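Local coordinates for protein beta-N-acetylhexosaminidase (Thermotoga neapolitana, PDB 5BZA) that probably hydrolyses terminal non-reducing N-acetyl-D-hexosamine residues from N-acetyl-beta-D-hexosaminides, as a metal-binding member of glycosyl hydrolase family 3, at residues H417-R431 and F438-T450. Numbering follows the deposited sequence.
With CD (cadmium ion), chain M.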
loop_
_atom_site.group_PDB
_atom_site.type_symbol
_atom_site.label_atom_id
_atom_site.label_comp_id
_atom_site.label_asym_id
_atom_site.label_seq_id
_atom_site.Cartn_x
_atom_site.Cartn_y
_atom_site.Cartn_z
ATOM N N HIS B 417 -14.770 -30.475 -17.493
ATOM C CA HIS B 417 -15.612 -29.797 -16.506
ATOM C C HIS B 417 -17.021 -30.381 -16.367
ATOM O O HIS B 417 -17.527 -30.507 -15.244
ATOM C CB HIS B 417 -15.711 -28.311 -16.831
ATOM C CG HIS B 417 -14.462 -27.552 -16.526
ATOM N ND1 HIS B 417 -14.083 -27.227 -15.236
ATOM C CD2 HIS B 417 -13.502 -27.049 -17.337
ATOM C CE1 HIS B 417 -12.944 -26.560 -15.270
ATOM N NE2 HIS B 417 -12.570 -26.435 -16.533
ATOM N N LEU B 418 -17.641 -30.766 -17.481
ATOM C CA LEU B 418 -19.031 -31.252 -17.450
ATOM C C LEU B 418 -19.170 -32.697 -16.945
ATOM O O LEU B 418 -20.257 -33.108 -16.506
ATOM C CB LEU B 418 -19.658 -31.144 -18.841
ATOM C CG LEU B 418 -19.958 -29.708 -19.257
ATOM C CD1 LEU B 418 -20.299 -29.691 -20.728
ATOM C CD2 LEU B 418 -21.082 -29.117 -18.415
ATOM N N SER B 419 -18.076 -33.457 -17.007
ATOM C CA SER B 419 -18.036 -34.823 -16.461
ATOM C C SER B 419 -18.280 -34.886 -14.955
ATOM O O SER B 419 -18.685 -35.934 -14.435
ATOM C CB SER B 419 -16.683 -35.491 -16.737
ATOM O OG SER B 419 -16.238 -35.287 -18.065
ATOM N N LEU B 420 -17.995 -33.794 -14.241
ATOM C CA LEU B 420 -18.154 -33.796 -12.789
ATOM C C LEU B 420 -19.636 -34.033 -12.415
ATOM O O LEU B 420 -20.556 -33.655 -13.151
ATOM C CB LEU B 420 -17.630 -32.479 -12.188
ATOM C CG LEU B 420 -16.146 -32.196 -12.478
ATOM C CD1 LEU B 420 -15.741 -30.796 -12.027
ATOM C CD2 LEU B 420 -15.214 -33.275 -11.915
ATOM N N PRO B 421 -19.870 -34.713 -11.292
ATOM C CA PRO B 421 -21.234 -35.050 -10.868
ATOM C C PRO B 421 -22.088 -33.811 -10.671
ATOM O O PRO B 421 -21.875 -33.021 -9.739
ATOM C CB PRO B 421 -21.025 -35.796 -9.545
ATOM C CG PRO B 421 -19.630 -35.498 -9.129
ATOM C CD PRO B 421 -18.845 -35.240 -10.374
ATOM N N SER B 422 -23.056 -33.638 -11.548
ATOM C CA SER B 422 -23.923 -32.476 -11.512
ATOM C C SER B 422 -24.674 -32.300 -10.189
ATOM O O SER B 422 -25.068 -31.197 -9.818
ATOM C CB SER B 422 -24.938 -32.588 -12.662
ATOM O OG SER B 422 -26.096 -31.809 -12.400
ATOM N N ASP B 423 -24.869 -33.383 -9.470
ATOM C CA ASP B 423 -25.666 -33.313 -8.262
ATOM C C ASP B 423 -24.910 -32.645 -7.078
ATOM O O ASP B 423 -25.501 -32.150 -6.111
ATOM C CB ASP B 423 -26.118 -34.711 -7.891
ATOM C CG ASP B 423 -27.562 -34.743 -7.467
ATOM O OD1 ASP B 423 -28.361 -33.998 -8.078
ATOM O OD2 ASP B 423 -27.902 -35.498 -6.525
ATOM N N ARG B 424 -23.590 -32.608 -7.165
ATOM C CA ARG B 424 -22.843 -32.193 -6.000
ATOM C C ARG B 424 -21.610 -31.384 -6.429
ATOM O O ARG B 424 -20.581 -31.326 -5.720
ATOM C CB ARG B 424 -22.493 -33.422 -5.165
ATOM C CG ARG B 424 -21.865 -34.552 -5.948
ATOM C CD ARG B 424 -21.755 -35.834 -5.127
ATOM N NE ARG B 424 -21.123 -36.892 -5.911
ATOM C CZ ARG B 424 -21.771 -37.723 -6.722
ATOM N NH1 ARG B 424 -23.093 -37.640 -6.827
ATOM N NH2 ARG B 424 -21.088 -38.637 -7.408
ATOM N N THR B 425 -21.729 -30.725 -7.583
ATOM C CA THR B 425 -20.643 -29.872 -8.049
ATOM C C THR B 425 -21.189 -28.468 -8.177
ATOM O O THR B 425 -22.308 -28.268 -8.642
ATOM C CB THR B 425 -20.047 -30.315 -9.382
ATOM O OG1 THR B 425 -19.489 -31.617 -9.228
ATOM C CG2 THR B 425 -18.945 -29.348 -9.828
ATOM N N ILE B 426 -20.416 -27.500 -7.691
ATOM C CA ILE B 426 -20.754 -26.094 -7.861
ATOM C C ILE B 426 -19.676 -25.489 -8.719
ATOM O O ILE B 426 -18.473 -25.646 -8.431
ATOM C CB ILE B 426 -20.868 -25.359 -6.520
ATOM C CG1 ILE B 426 -21.862 -26.093 -5.616
ATOM C CG2 ILE B 426 -21.356 -23.933 -6.733
ATOM C CD1 ILE B 426 -22.155 -25.376 -4.316
ATOM N N TYR B 427 -20.123 -24.822 -9.789
ATOM C CA TYR B 427 -19.225 -24.202 -10.740
ATOM C C TYR B 427 -19.061 -22.743 -10.384
ATOM O O TYR B 427 -20.041 -21.973 -10.360
ATOM C CB TYR B 427 -19.745 -24.348 -12.182
ATOM C CG TYR B 427 -19.718 -25.779 -12.622
ATOM C CD1 TYR B 427 -18.542 -26.336 -13.113
ATOM C CD2 TYR B 427 -20.850 -26.588 -12.520
ATOM C CE1 TYR B 427 -18.478 -27.647 -13.475
ATOM C CE2 TYR B 427 -20.805 -27.934 -12.903
ATOM C CZ TYR B 427 -19.616 -28.448 -13.377
ATOM O OH TYR B 427 -19.538 -29.765 -13.771
ATOM N N PHE B 428 -17.818 -22.368 -10.106
ATOM C CA PHE B 428 -17.513 -20.976 -9.847
ATOM C C PHE B 428 -16.878 -20.420 -11.101
ATOM O O PHE B 428 -15.716 -20.720 -11.399
ATOM C CB PHE B 428 -16.575 -20.812 -8.621
ATOM C CG PHE B 428 -17.206 -21.197 -7.300
ATOM C CD1 PHE B 428 -17.340 -22.534 -6.936
ATOM C CD2 PHE B 428 -17.635 -20.216 -6.398
ATOM C CE1 PHE B 428 -17.917 -22.896 -5.699
ATOM C CE2 PHE B 428 -18.215 -20.571 -5.157
ATOM C CZ PHE B 428 -18.360 -21.907 -4.818
ATOM N N ILE B 429 -17.626 -19.615 -11.848
ATOM C CA ILE B 429 -17.053 -19.050 -13.060
ATOM C C ILE B 429 -16.408 -17.725 -12.738
ATOM O O ILE B 429 -17.085 -16.730 -12.513
ATOM C CB ILE B 429 -18.087 -18.911 -14.227
ATOM C CG1 ILE B 429 -18.308 -20.289 -14.877
ATOM C CG2 ILE B 429 -17.468 -18.095 -15.352
ATOM C CD1 ILE B 429 -19.522 -21.056 -14.423
ATOM N N ILE B 430 -15.083 -17.744 -12.676
ATOM C CA ILE B 430 -14.364 -16.644 -12.058
ATOM C C ILE B 430 -13.605 -15.715 -12.997
ATOM O O ILE B 430 -13.109 -14.688 -12.560
ATOM C CB ILE B 430 -13.390 -17.175 -10.978
ATOM C CG1 ILE B 430 -12.293 -18.047 -11.585
ATOM C CG2 ILE B 430 -14.169 -17.900 -9.895
ATOM C CD1 ILE B 430 -11.239 -18.452 -10.542
ATOM N N ARG B 431 -13.455 -16.099 -14.262
ATOM C CA ARG B 431 -12.877 -15.197 -15.259
ATOM C C ARG B 431 -13.919 -14.827 -16.291
ATOM O O ARG B 431 -14.710 -13.910 -16.085
ATOM C CB ARG B 431 -11.672 -15.804 -15.949
ATOM C CG ARG B 431 -10.483 -15.802 -15.099
ATOM C CD ARG B 431 -9.283 -15.623 -15.937
ATOM N NE ARG B 431 -9.447 -14.375 -16.675
ATOM C CZ ARG B 431 -8.445 -13.698 -17.220
ATOM N NH1 ARG B 431 -7.193 -14.128 -17.071
ATOM N NH2 ARG B 431 -8.692 -12.583 -17.900
ATOM N N PHE B 438 -22.298 -22.479 -20.993
ATOM C CA PHE B 438 -21.950 -23.878 -21.205
ATOM C C PHE B 438 -22.194 -24.802 -20.002
ATOM O O PHE B 438 -21.702 -25.928 -19.980
ATOM C CB PHE B 438 -20.482 -23.981 -21.645
ATOM C CG PHE B 438 -20.181 -23.197 -22.896
ATOM C CD1 PHE B 438 -20.474 -23.734 -24.150
ATOM C CD2 PHE B 438 -19.605 -21.928 -22.832
ATOM C CE1 PHE B 438 -20.209 -23.023 -25.314
ATOM C CE2 PHE B 438 -19.341 -21.206 -24.001
ATOM C CZ PHE B 438 -19.640 -21.756 -25.237
ATOM N N PHE B 439 -22.976 -24.339 -19.026
ATOM C CA PHE B 439 -23.318 -25.159 -17.854
ATOM C C PHE B 439 -24.820 -25.104 -17.546
ATOM O O PHE B 439 -25.235 -24.694 -16.443
ATOM C CB PHE B 439 -22.506 -24.727 -16.621
ATOM C CG PHE B 439 -21.025 -24.903 -16.783
ATOM C CD1 PHE B 439 -20.258 -23.925 -17.396
ATOM C CD2 PHE B 439 -20.406 -26.074 -16.380
ATOM C CE1 PHE B 439 -18.892 -24.097 -17.556
ATOM C CE2 PHE B 439 -19.057 -26.255 -16.538
ATOM C CZ PHE B 439 -18.290 -25.266 -17.130
ATOM N N PRO B 440 -25.651 -25.511 -18.526
ATOM C CA PRO B 440 -27.096 -25.439 -18.281
ATOM C C PRO B 440 -27.502 -26.476 -17.245
ATOM O O PRO B 440 -26.897 -27.548 -17.192
ATOM C CB PRO B 440 -27.710 -25.749 -19.656
ATOM C CG PRO B 440 -26.675 -26.540 -20.359
ATOM C CD PRO B 440 -25.341 -26.030 -19.873
ATOM N N GLY B 441 -28.538 -26.185 -16.475
ATOM C CA GLY B 441 -28.979 -27.051 -15.397
ATOM C C GLY B 441 -27.961 -27.294 -14.277
ATOM O O GLY B 441 -28.235 -28.027 -13.337
ATOM N N ARG B 442 -26.789 -26.682 -14.358
ATOM C CA ARG B 442 -25.783 -26.912 -13.333
ATOM C C ARG B 442 -25.882 -25.845 -12.251
ATOM O O ARG B 442 -26.398 -24.747 -12.495
ATOM C CB ARG B 442 -24.404 -26.895 -13.937
ATOM C CG ARG B 442 -24.203 -27.879 -15.064
ATOM C CD ARG B 442 -24.084 -29.337 -14.658
ATOM N NE ARG B 442 -23.751 -30.150 -15.842
ATOM C CZ ARG B 442 -23.002 -31.252 -15.798
ATOM N NH1 ARG B 442 -22.511 -31.656 -14.617
ATOM N NH2 ARG B 442 -22.727 -31.937 -16.916
ATOM N N SER B 443 -25.389 -26.172 -11.057
ATOM C CA SER B 443 -25.222 -25.172 -10.003
ATOM C C SER B 443 -24.069 -24.241 -10.329
ATOM O O SER B 443 -22.897 -24.643 -10.394
ATOM C CB SER B 443 -25.005 -25.852 -8.665
ATOM O OG SER B 443 -26.245 -26.325 -8.194
ATOM N N VAL B 444 -24.396 -22.978 -10.525
ATOM C CA VAL B 444 -23.398 -22.092 -11.054
ATOM C C VAL B 444 -23.376 -20.804 -10.249
ATOM O O VAL B 444 -24.435 -20.224 -9.943
ATOM C CB VAL B 444 -23.675 -21.776 -12.547
ATOM C CG1 VAL B 444 -22.668 -20.763 -13.066
ATOM C CG2 VAL B 444 -23.610 -23.066 -13.408
ATOM N N VAL B 445 -22.169 -20.367 -9.903
ATOM C CA VAL B 445 -21.934 -19.070 -9.253
ATOM C C VAL B 445 -20.999 -18.239 -10.149
ATOM O O VAL B 445 -19.958 -18.750 -10.596
ATOM C CB VAL B 445 -21.298 -19.223 -7.821
ATOM C CG1 VAL B 445 -20.798 -17.869 -7.296
ATOM C CG2 VAL B 445 -22.292 -19.805 -6.846
ATOM N N ILE B 446 -21.374 -16.995 -10.456
ATOM C CA ILE B 446 -20.486 -16.129 -11.257
ATOM C C ILE B 446 -19.942 -14.970 -10.404
ATOM O O ILE B 446 -20.727 -14.262 -9.762
ATOM C CB ILE B 446 -21.193 -15.533 -12.514
ATOM C CG1 ILE B 446 -21.948 -16.616 -13.310
ATOM C CG2 ILE B 446 -20.164 -14.832 -13.403
ATOM C CD1 ILE B 446 -22.799 -16.043 -14.424
ATOM N N THR B 447 -18.618 -14.782 -10.395
ATOM C CA THR B 447 -18.003 -13.781 -9.512
ATOM C C THR B 447 -17.578 -12.503 -10.213
ATOM O O THR B 447 -17.484 -11.461 -9.581
ATOM C CB THR B 447 -16.770 -14.338 -8.771
ATOM O OG1 THR B 447 -15.757 -14.743 -9.713
ATOM C CG2 THR B 447 -17.171 -15.481 -7.881
ATOM N N HIS B 448 -17.281 -12.625 -11.506
ATOM C CA HIS B 448 -16.738 -11.568 -12.357
ATOM C C HIS B 448 -15.318 -11.154 -11.973
ATOM O O HIS B 448 -14.809 -10.141 -12.470
ATOM C CB HIS B 448 -17.649 -10.333 -12.379
ATOM C CG HIS B 448 -19.027 -10.610 -12.895
ATOM N ND1 HIS B 448 -20.119 -10.755 -12.067
ATOM C CD2 HIS B 448 -19.480 -10.819 -14.159
ATOM C CE1 HIS B 448 -21.196 -10.999 -12.798
ATOM N NE2 HIS B 448 -20.830 -11.059 -14.063
ATOM N N SER B 449 -14.656 -11.984 -11.158
ATOM C CA SER B 449 -13.313 -11.667 -10.694
ATOM C C SER B 449 -12.595 -12.865 -10.051
ATOM O O SER B 449 -13.218 -13.704 -9.420
ATOM C CB SER B 449 -13.365 -10.517 -9.675
ATOM O OG SER B 449 -12.053 -10.230 -9.232
ATOM N N THR B 450 -11.279 -12.918 -10.207
ATOM C CA THR B 450 -10.484 -13.930 -9.540
ATOM C C THR B 450 -10.058 -13.470 -8.121
ATOM O O THR B 450 -9.381 -14.201 -7.409
ATOM C CB THR B 450 -9.245 -14.270 -10.375
ATOM O OG1 THR B 450 -8.527 -13.056 -10.649
ATOM C CG2 THR B 450 -9.649 -14.926 -11.729
HETATM CD CD CD M . -22.523 -11.400 -16.160
HETATM O O HOH W 1 -24.093 -28.604 -10.854
#
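Phe439 lays its CD2-CE2 side over one face of the Tyr427 ring, with CE2 3.4 Å from Tyr427 CE1; the planes are inclined at 39°. Thr425 CG2 covers the opposite face, and Tyr427 OH donates to His417 O at 2.6 Å, tying strand 425-429 to helix 411-418. Arg442, bent at chi2 (-74°), runs past the tyrosine with its guanidinium nearly perpendicular to that ring. There NH2 meets a lone pair of Leu418 O at 2.8 Å, while NH1 donates to Leu420 O, which lies in the guanidinium plane, 3.2 Å away; Leu418 CD2 rests over one face of the group. An alanine in place of Arg442 would probably leave these two carbonyls without their side-chain donor and Leu418 CD2 without the guanidinium it packs against. Beyond Phe439, Ile429 CD1 presses tightly on Val444 CG1, 3.4 Å apart. On the other side of the sheet Phe428 CD2 packs alongside Val445 CG1, 4.0 Å away; Phe428 also touches helix 452-463, and Val445 touches Cys335. The backbones are joined by a parallel ladder in which Tyr427 O accepts from Val445 N at 2.7 Å. Such neighbouring parallel strands, flanked by helices, belong to the mixed sheet of the alpha/beta C-terminal domain, where strand 425-429 pairs in parallel with strand 399-404 along its other edge.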